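Local coordinates for protein alpha-11 giardin (Giardia intestinalis, PDB 2II2) that binds calcium and, in a calcium-dependent way, phospholipids as a member of the annexin family, and is probably involved in parasite attachment and cytoskeletal organisation, at residues P11-I16 / V26-R31; E18-E23 / C59-P64. One frame throughout, in Å; residues are numbered along the deposited sequence. Where two conformers were deposited one is given.

In the fold
Both interactions involve the hairpin of helices 9-18 and 22-29, near one end of an all-helical annexin. Interaction 1 packs the two helices together, whereas interaction 2 joins their connecting turn to the loop between helices 52-59 and 64-73. Their centres are 12 Å apart, and they meet where Ile16 O lies 3.0 Å from Asn21 N, probably a hydrogen bond. Ile60, in interaction 2, is a calcium-binding residue together with Glu66, although no calcium is bound here. Its side chain is about 4 Å from that of Glu66 and about 7 Å from that of Ile16, so the packed hairpin lies beside the calcium site.

Interaction 1 of 2, residues P11-I16 / V26-R31; sequences PEVKAI and VTFTSR
Glu12 meets the edge of the Arg31 guanidinium and the edge of the Phe28 ring. Its CG stands anti to the backbone N (chi1 -180°) and the chain stays extended, carrying the carboxylate out to the guanidinium, which arrives from the opposite direction. The two form a salt bridge whose secure bond runs from Arg31 NH1 to Glu12 OE1 over 2.8 Å, reaching the syn side of that oxygen but 26° out of the carboxylate plane. Arg31 NH2 and Glu12 OE2 are modelled 2.4 Å apart, too close for that distance to be trusted. The two flat groups are turned 35° against each other. The salt bridge also flanks the Phe28 ring: Glu12 OE1 lies at the ring's edge, in its plane and 3.6 Å from Phe28 CE1, while the guanidinium turns a face to Phe28 CD1, which sits 3.4 Å above the guanidinium plane of Arg31, offset toward its rim.

Val13, the next residue, sits over a face of the same ring. Its CB makes a CH-pi contact 3.7 Å from the Phe28 ring centroid, with CG2 resting near Phe28 CD2 and CE2. Ile16 follows on the same side of the helix and puts CD1 3.9 Å from Phe28 CB, at the root of the aromatic side chain; that CB points toward helix 9-18. Beyond this pair of segments, Leu40, Trp73 and Trp32 also pack on Phe28, and Phe44 touches Val13. The antiparallel pair of helices 9-18 and 22-29, closed by a short turn and wedged by an aromatic residue, is a helix-turn-helix hairpin of the all-alpha annexin fold.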
ATOM      1  N   PRO A  11       6.034 -12.416  28.532  1.00 11.50           N
ATOM      2  CA  PRO A  11       4.873 -13.073  29.143  1.00 11.59           C
ATOM      3  C   PRO A  11       3.589 -12.229  29.069  1.00 10.40           C
ATOM      4  O   PRO A  11       2.484 -12.768  28.979  1.00 11.59           O
ATOM      5  CB  PRO A  11       5.321 -13.317  30.605  1.00 11.44           C
ATOM      6  CG  PRO A  11       6.503 -12.510  30.802  1.00 13.54           C
ATOM      7  CD  PRO A  11       7.146 -12.238  29.487  1.00 12.26           C
ATOM      8  N   GLU A  12       3.744 -10.911  29.135  1.00 10.40           N
ATOM      9  CA  GLU A  12       2.599  -9.997  29.041  1.00 10.91           C
ATOM     10  C   GLU A  12       1.834 -10.205  27.733  1.00  9.68           C
ATOM     11  O   GLU A  12       0.605 -10.405  27.737  1.00 10.42           O
ATOM     12  CB  GLU A  12       3.074  -8.547  29.164  1.00 11.10           C
ATOM     13  CG  GLU A  12       1.965  -7.504  29.091  1.00 12.59           C
ATOM     14  CD  GLU A  12       2.478  -6.081  29.113  1.00 13.03           C
ATOM     15  OE1 GLU A  12       3.695  -5.841  28.953  1.00 13.73           O
ATOM     16  OE2 GLU A  12       1.630  -5.179  29.273  1.00 15.91           O
ATOM     17  N   VAL A  13       2.552 -10.173  26.620  1.00  9.95           N
ATOM     18  CA  VAL A  13       1.872 -10.339  25.346  1.00  9.83           C
ATOM     19  C   VAL A  13       1.433 -11.786  25.074  1.00  9.72           C
ATOM     20  O   VAL A  13       0.432 -12.009  24.411  1.00 10.38           O
ATOM     21  CB  VAL A  13       2.663  -9.763  24.144  1.00  9.86           C
ATOM     22  CG1 VAL A  13       3.934 -10.593  23.831  1.00 10.48           C
ATOM     23  CG2 VAL A  13       1.777  -9.631  22.916  1.00  9.35           C
ATOM     24  N   LYS A  14       2.169 -12.761  25.620  1.00  9.23           N
ATOM     25  CA  LYS A  14       1.742 -14.144  25.453  1.00  9.88           C
ATOM     26  C   LYS A  14       0.364 -14.307  26.088  1.00  9.81           C
ATOM     27  O   LYS A  14      -0.538 -14.932  25.516  1.00 10.96           O
ATOM     28  CB  LYS A  14       2.772 -15.105  26.052  1.00  9.83           C
ATOM     29  CG  LYS A  14       2.455 -16.563  25.814  1.00 11.94           C
ATOM     30  CD  LYS A  14       3.618 -17.435  26.265  1.00 13.45           C
ATOM     31  CE  LYS A  14       3.457 -18.904  25.927  1.00 15.71           C
ATOM     32  NZ  LYS A  14       2.458 -19.577  26.816  1.00 17.60           N
ATOM     33  N   ALA A  15       0.190 -13.700  27.270  1.00  9.91           N
ATOM     34  CA  ALA A  15      -1.088 -13.781  27.959  1.00 10.91           C
ATOM     35  C   ALA A  15      -2.212 -13.038  27.220  1.00 10.02           C
ATOM     36  O   ALA A  15      -3.366 -13.505  27.180  1.00 11.53           O
ATOM     37  CB  ALA A  15      -0.956 -13.272  29.383  1.00 11.25           C
ATOM     38  N   ILE A  16      -1.891 -11.862  26.680  1.00  9.74           N
ATOM     39  CA  ILE A  16      -2.859 -11.107  25.868  1.00  9.51           C
ATOM     40  C   ILE A  16      -3.350 -11.962  24.696  1.00 10.00           C
ATOM     41  O   ILE A  16      -4.551 -12.032  24.414  1.00 10.31           O
ATOM     42  CB  ILE A  16      -2.210  -9.813  25.347  1.00 10.34           C
ATOM     43  CG1 ILE A  16      -2.069  -8.791  26.477  1.00 10.57           C
ATOM     44  CG2 ILE A  16      -3.015  -9.198  24.217  1.00 10.51           C
ATOM     45  CD1 ILE A  16      -1.211  -7.589  26.126  1.00 11.40           C
ATOM     46  N   VAL A  26      -3.777  -4.021  20.973  1.00  8.77           N
ATOM     47  CA  VAL A  26      -3.548  -2.700  20.369  1.00  9.51           C
ATOM     48  C   VAL A  26      -2.680  -1.809  21.259  1.00  8.97           C
ATOM     49  O   VAL A  26      -1.690  -1.236  20.807  1.00  9.98           O
ATOM     50  CB  VAL A  26      -4.872  -1.995  20.050  1.00  9.73           C
ATOM     51  CG1 VAL A  26      -4.687  -0.575  19.573  1.00  9.89           C
ATOM     52  CG2 VAL A  26      -5.661  -2.775  18.993  1.00  9.99           C
ATOM     53  N   THR A  27      -3.060  -1.698  22.522  1.00  9.68           N
ATOM     54  CA  THR A  27      -2.309  -0.833  23.423  1.00 10.14           C
ATOM     55  C   THR A  27      -0.894  -1.366  23.664  1.00  9.48           C
ATOM     56  O   THR A  27       0.063  -0.588  23.763  1.00 10.73           O
ATOM     57  CB  THR A  27      -3.075  -0.602  24.730  1.00 10.98           C
ATOM     58  OG1 THR A  27      -3.258  -1.842  25.401  1.00 14.14           O
ATOM     59  CG2 THR A  27      -4.415   0.005  24.437  1.00 13.40           C
ATOM     60  N   PHE A  28      -0.756  -2.687  23.771  1.00  9.88           N
ATOM     61  CA  PHE A  28       0.572  -3.280  23.892  1.00  8.90           C
ATOM     62  C   PHE A  28       1.476  -2.921  22.703  1.00  9.58           C
ATOM     63  O   PHE A  28       2.648  -2.537  22.850  1.00  9.46           O
ATOM     64  CB  PHE A  28       0.476  -4.804  24.055  1.00  9.70           C
ATOM     65  CG  PHE A  28       1.822  -5.474  24.132  1.00  9.35           C
ATOM     66  CD1 PHE A  28       2.482  -5.618  25.356  1.00 10.05           C
ATOM     67  CD2 PHE A  28       2.447  -5.926  22.992  1.00  9.27           C
ATOM     68  CE1 PHE A  28       3.728  -6.224  25.417  1.00  9.70           C
ATOM     69  CE2 PHE A  28       3.698  -6.508  23.032  1.00  9.60           C
ATOM     70  CZ  PHE A  28       4.336  -6.655  24.255  1.00 10.71           C
ATOM     71  N   THR A  29       0.911  -3.057  21.504  1.00  9.22           N
ATOM     72  CA  THR A  29       1.663  -2.827  20.282  1.00  9.25           C
ATOM     73  C   THR A  29       2.137  -1.383  20.192  1.00  9.72           C
ATOM     74  O   THR A  29       3.205  -1.124  19.659  1.00 10.42           O
ATOM     75  CB  THR A  29       0.845  -3.248  19.066  1.00  8.60           C
ATOM     76  OG1 THR A  29       0.571  -4.651  19.168  1.00  9.27           O
ATOM     77  CG2 THR A  29       1.590  -2.996  17.763  1.00 10.20           C
ATOM     78  N   SER A  30       1.347  -0.464  20.747  1.00 10.01           N
ATOM     79  CA  SER A  30       1.647   0.967  20.666  1.00 10.98           C
ATOM     80  C   SER A  30       2.972   1.355  21.338  1.00 11.35           C
ATOM     81  O   SER A  30       3.528   2.446  21.081  1.00 12.07           O
ATOM     82  CB  SER A  30       0.508   1.779  21.303  1.00 12.01           C
ATOM     83  OG  SER A  30       0.632   1.800  22.723  1.00 11.49           O
ATOM     84  N   ARG A  31       3.511   0.482  22.187  1.00 11.08           N
ATOM     85  CA  ARG A  31       4.672   0.828  22.989  1.00 12.71           C
ATOM     86  C   ARG A  31       5.980   0.831  22.243  1.00 13.41           C
ATOM     87  O   ARG A  31       6.940   1.418  22.735  1.00 15.00           O
ATOM     88  CB  ARG A  31       4.809  -0.162  24.149  1.00 13.69           C
ATOM     89  CG  ARG A  31       3.692  -0.135  25.118  1.00 15.57           C
ATOM     90  CD  ARG A  31       4.071  -0.972  26.305  1.00 19.60           C
ATOM     91  NE  ARG A  31       2.876  -1.581  26.836  1.00 21.12           N
ATOM     92  CZ  ARG A  31       2.870  -2.703  27.528  1.00 19.93           C
ATOM     93  NH1 ARG A  31       4.022  -3.330  27.782  1.00 21.51           N
ATOM     94  NH2 ARG A  31       1.715  -3.181  27.962  1.00 23.52           N
TER

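Interaction 2 of 2, residues E18-E23 / C59-P64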
ATOM      1  N   GLU A  18      -3.150 -15.311  24.367  1.00 10.42           N
ATOM      2  CA  GLU A  18      -3.898 -16.469  24.838  1.00 11.96           C
ATOM      3  C   GLU A  18      -5.328 -16.125  25.252  1.00 11.54           C
ATOM      4  O   GLU A  18      -6.213 -16.972  25.166  1.00 13.53           O
ATOM      5  CB  GLU A  18      -3.133 -17.191  25.955  1.00 11.85           C
ATOM      6  CG  GLU A  18      -1.878 -17.856  25.408  1.00 14.39           C
ATOM      7  CD  GLU A  18      -0.880 -18.286  26.472  1.00 16.34           C
ATOM      8  OE1 GLU A  18      -0.955 -17.825  27.631  1.00 16.60           O
ATOM      9  OE2 GLU A  18      -0.004 -19.100  26.122  1.00 16.99           O
ATOM     10  N   ALA A  19      -5.549 -14.886  25.700  1.00 11.33           N
ATOM     11  CA  ALA A  19      -6.881 -14.420  26.070  1.00 11.48           C
ATOM     12  C   ALA A  19      -7.664 -13.895  24.863  1.00 11.14           C
ATOM     13  O   ALA A  19      -8.850 -13.535  24.998  1.00 11.84           O
ATOM     14  CB  ALA A  19      -6.789 -13.341  27.141  1.00 12.03           C
ATOM     15  N   LYS A  20      -7.015 -13.833  23.688  1.00 11.01           N
ATOM     16  CA  LYS A  20      -7.593 -13.241  22.494  1.00 11.91           C
ATOM     17  C   LYS A  20      -8.042 -11.807  22.777  1.00 12.02           C
ATOM     18  O   LYS A  20      -9.058 -11.345  22.243  1.00 12.78           O
ATOM     19  CB  LYS A  20      -8.720 -14.100  21.925  1.00 12.45           C
ATOM     20  CG  LYS A  20      -8.358 -15.560  21.775  1.00 13.47           C
ATOM     21  CD  LYS A  20      -9.459 -16.341  21.089  1.00 15.71           C
ATOM     22  CE  LYS A  20      -9.188 -17.834  21.124  1.00 17.27           C
ATOM     23  NZ  LYS A  20      -7.907 -18.226  20.460  1.00 17.69           N
ATOM     24  N   ASN A  21      -7.257 -11.089  23.570  1.00 12.02           N
ATOM     25  CA  ASN A  21      -7.633  -9.741  23.962  1.00 12.25           C
ATOM     26  C   ASN A  21      -7.152  -8.737  22.940  1.00 10.65           C
ATOM     27  O   ASN A  21      -6.067  -8.169  23.073  1.00 10.89           O
ATOM     28  CB  ASN A  21      -7.100  -9.421  25.360  1.00 12.94           C
ATOM     29  CG  ASN A  21      -7.769  -8.209  25.970  1.00 15.34           C
ATOM     30  OD1 ASN A  21      -8.083  -7.248  25.275  1.00 15.08           O
ATOM     31  ND2 ASN A  21      -7.993  -8.248  27.280  1.00 19.73           N
ATOM     32  N   GLU A  22      -7.994  -8.533  21.927  1.00 10.66           N
ATOM     33  CA  GLU A  22      -7.637  -7.673  20.802  1.00 10.27           C
ATOM     34  C   GLU A  22      -7.470  -6.221  21.230  1.00  9.59           C
ATOM     35  O   GLU A  22      -6.652  -5.494  20.652  1.00  9.83           O
ATOM     36  CB  GLU A  22      -8.697  -7.793  19.715  1.00  9.50           C
ATOM     37  CG  GLU A  22      -8.719  -9.143  19.064  1.00  9.86           C
ATOM     38  CD  GLU A  22      -9.690  -9.242  17.898  1.00 10.32           C
ATOM     39  OE1 GLU A  22     -10.458  -8.291  17.645  1.00 11.64           O
ATOM     40  OE2 GLU A  22      -9.690 -10.292  17.241  1.00 12.58           O
ATOM     41  N   GLU A  23      -8.275  -5.789  22.197  0.50 10.29           N
ATOM     42  CA  GLU A  23      -8.183  -4.426  22.708  0.50 11.39           C
ATOM     43  C   GLU A  23      -6.809  -4.186  23.336  0.50 10.14           C
ATOM     44  O   GLU A  23      -6.120  -3.219  23.009  0.50 10.84           O
ATOM     45  CB  GLU A  23      -9.296  -4.158  23.730  0.50 11.98           C
ATOM     46  CG  GLU A  23     -10.699  -4.117  23.143  0.50 13.51           C
ATOM     47  CD  GLU A  23     -11.800  -3.967  24.192  0.50 14.17           C
ATOM     48  OE1 GLU A  23     -11.580  -4.332  25.365  0.50 17.59           O
ATOM     49  OE2 GLU A  23     -12.898  -3.483  23.836  0.50 16.98           O
ATOM     50  N   CYS A  59      -3.754 -17.262  17.536  1.00  9.39           N
ATOM     51  CA  CYS A  59      -4.577 -16.790  18.647  1.00  9.78           C
ATOM     52  C   CYS A  59      -5.718 -15.872  18.208  1.00 10.45           C
ATOM     53  O   CYS A  59      -6.797 -15.899  18.800  1.00 11.57           O
ATOM     54  CB  CYS A  59      -3.687 -16.051  19.644  1.00 11.21           C
ATOM     55  SG  CYS A  59      -2.582 -17.126  20.574  1.00 11.13           S
ATOM     56  N   ILE A  60      -5.437 -15.024  17.219  1.00 10.32           N
ATOM     57  CA  ILE A  60      -6.350 -13.977  16.766  1.00 10.17           C
ATOM     58  C   ILE A  60      -7.110 -14.438  15.523  1.00 10.24           C
ATOM     59  O   ILE A  60      -6.509 -14.815  14.521  1.00 11.12           O
ATOM     60  CB  ILE A  60      -5.576 -12.680  16.461  1.00 10.46           C
ATOM     61  CG1 ILE A  60      -4.838 -12.167  17.702  1.00 10.69           C
ATOM     62  CG2 ILE A  60      -6.487 -11.588  15.898  1.00 10.83           C
ATOM     63  CD1 ILE A  60      -5.703 -11.940  18.944  1.00 11.43           C
ATOM     64  N   LYS A  61      -8.436 -14.382  15.585  1.00 10.27           N
ATOM     65  CA  LYS A  61      -9.250 -14.906  14.485  1.00 10.64           C
ATOM     66  C   LYS A  61      -9.010 -14.119  13.217  1.00 10.32           C
ATOM     67  O   LYS A  61      -8.774 -12.909  13.251  1.00 10.34           O
ATOM     68  CB  LYS A  61     -10.724 -14.949  14.853  1.00 11.48           C
ATOM     69  CG  LYS A  61     -10.986 -15.987  15.922  1.00 13.37           C
ATOM     70  CD  LYS A  61     -12.444 -16.103  16.269  1.00 15.18           C
ATOM     71  CE  LYS A  61     -12.650 -17.086  17.421  1.00 16.21           C
ATOM     72  NZ  LYS A  61     -11.855 -16.741  18.612  1.00 20.55           N
ATOM     73  N   ASN A  62      -9.060 -14.822  12.088  1.00 10.16           N
ATOM     74  CA  ASN A  62      -8.625 -14.270  10.815  1.00  9.76           C
ATOM     75  C   ASN A  62      -9.545 -13.152  10.321  1.00  9.21           C
ATOM     76  O   ASN A  62     -10.752 -13.123  10.637  1.00 10.26           O
ATOM     77  CB  ASN A  62      -8.497 -15.381   9.771  1.00 10.57           C
ATOM     78  CG  ASN A  62      -9.840 -15.792   9.185  1.00 11.37           C
ATOM     79  OD1 ASN A  62     -10.315 -15.182   8.220  1.00 13.77           O
ATOM     80  ND2 ASN A  62     -10.458 -16.838   9.744  1.00 13.57           N
ATOM     81  N   GLY A  63      -8.949 -12.209   9.588  1.00  9.15           N
ATOM     82  CA  GLY A  63      -9.698 -11.050   9.128  1.00  9.55           C
ATOM     83  C   GLY A  63      -8.817  -9.832   9.104  1.00  8.17           C
ATOM     84  O   GLY A  63      -7.603  -9.938   9.274  1.00  8.56           O
ATOM     85  N   PRO A  64      -9.400  -8.651   8.885  1.00  8.28           N
ATOM     86  CA  PRO A  64      -8.603  -7.433   8.768  1.00  8.52           C
ATOM     87  C   PRO A  64      -7.867  -7.006  10.039  1.00  7.83           C
ATOM     88  O   PRO A  64      -6.790  -6.414   9.940  1.00  8.56           O
ATOM     89  CB  PRO A  64      -9.615  -6.375   8.276  1.00  8.52           C
ATOM     90  CG  PRO A  64     -10.933  -6.896   8.677  1.00 11.03           C
ATOM     91  CD  PRO A  64     -10.829  -8.410   8.625  1.00  9.15           C
TER
HETATM   92  O   HOH W   1      -9.140 -18.156  17.964  1.00 19.55           O
HETATM   93  O   HOH W   2      -9.481 -12.962  17.889  1.00 12.21           O
HETATM   94  O   HOH W   3     -10.288 -11.016  14.751  1.00 12.51           O
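Lys20 and Ile60 bring two interhelical turns together, their CA atoms 5.9 Å apart, and each is the first residue to leave helical geometry after its helix. At Lys20 the positive phi of 55° and two bonds back into the last turn make a Schellman motif; Asn21 then N-caps helix 22-29 through its OD1, bonded to Glu24 N. The facing loop is part of an annexin calcium site, since Ile60 binds calcium together with Glu66 in another structure of this protein.

The side chain of Lys20 runs over the end of helix 52-59, its CG and CD passing by Cys59 O, and bends at chi4 (-59°) to bring NZ back onto that carbonyl. In the resulting hydrogen bond Lys20 NZ is 3.1 Å from Cys59 O and lies 18° out of the carbonyl plane. Glu22 crosses Ile60 obliquely and sets OE2 3.7 Å from Ile60 CG2. A water linking Glu22 OE2 to Lys61 N donates to the carboxylate and accepts from the amide, while Glu22 OE1 is bonded to Asn297 ND2, so both oxygens of this carboxylate are held. Lys61 approaches Lys20 at about a right angle, its NZ 3.5 Å from Lys20 CD. One water accepts from both ammonium groups, 2.8 Å from Lys20 NZ and 3.1 Å from Lys61 NZ.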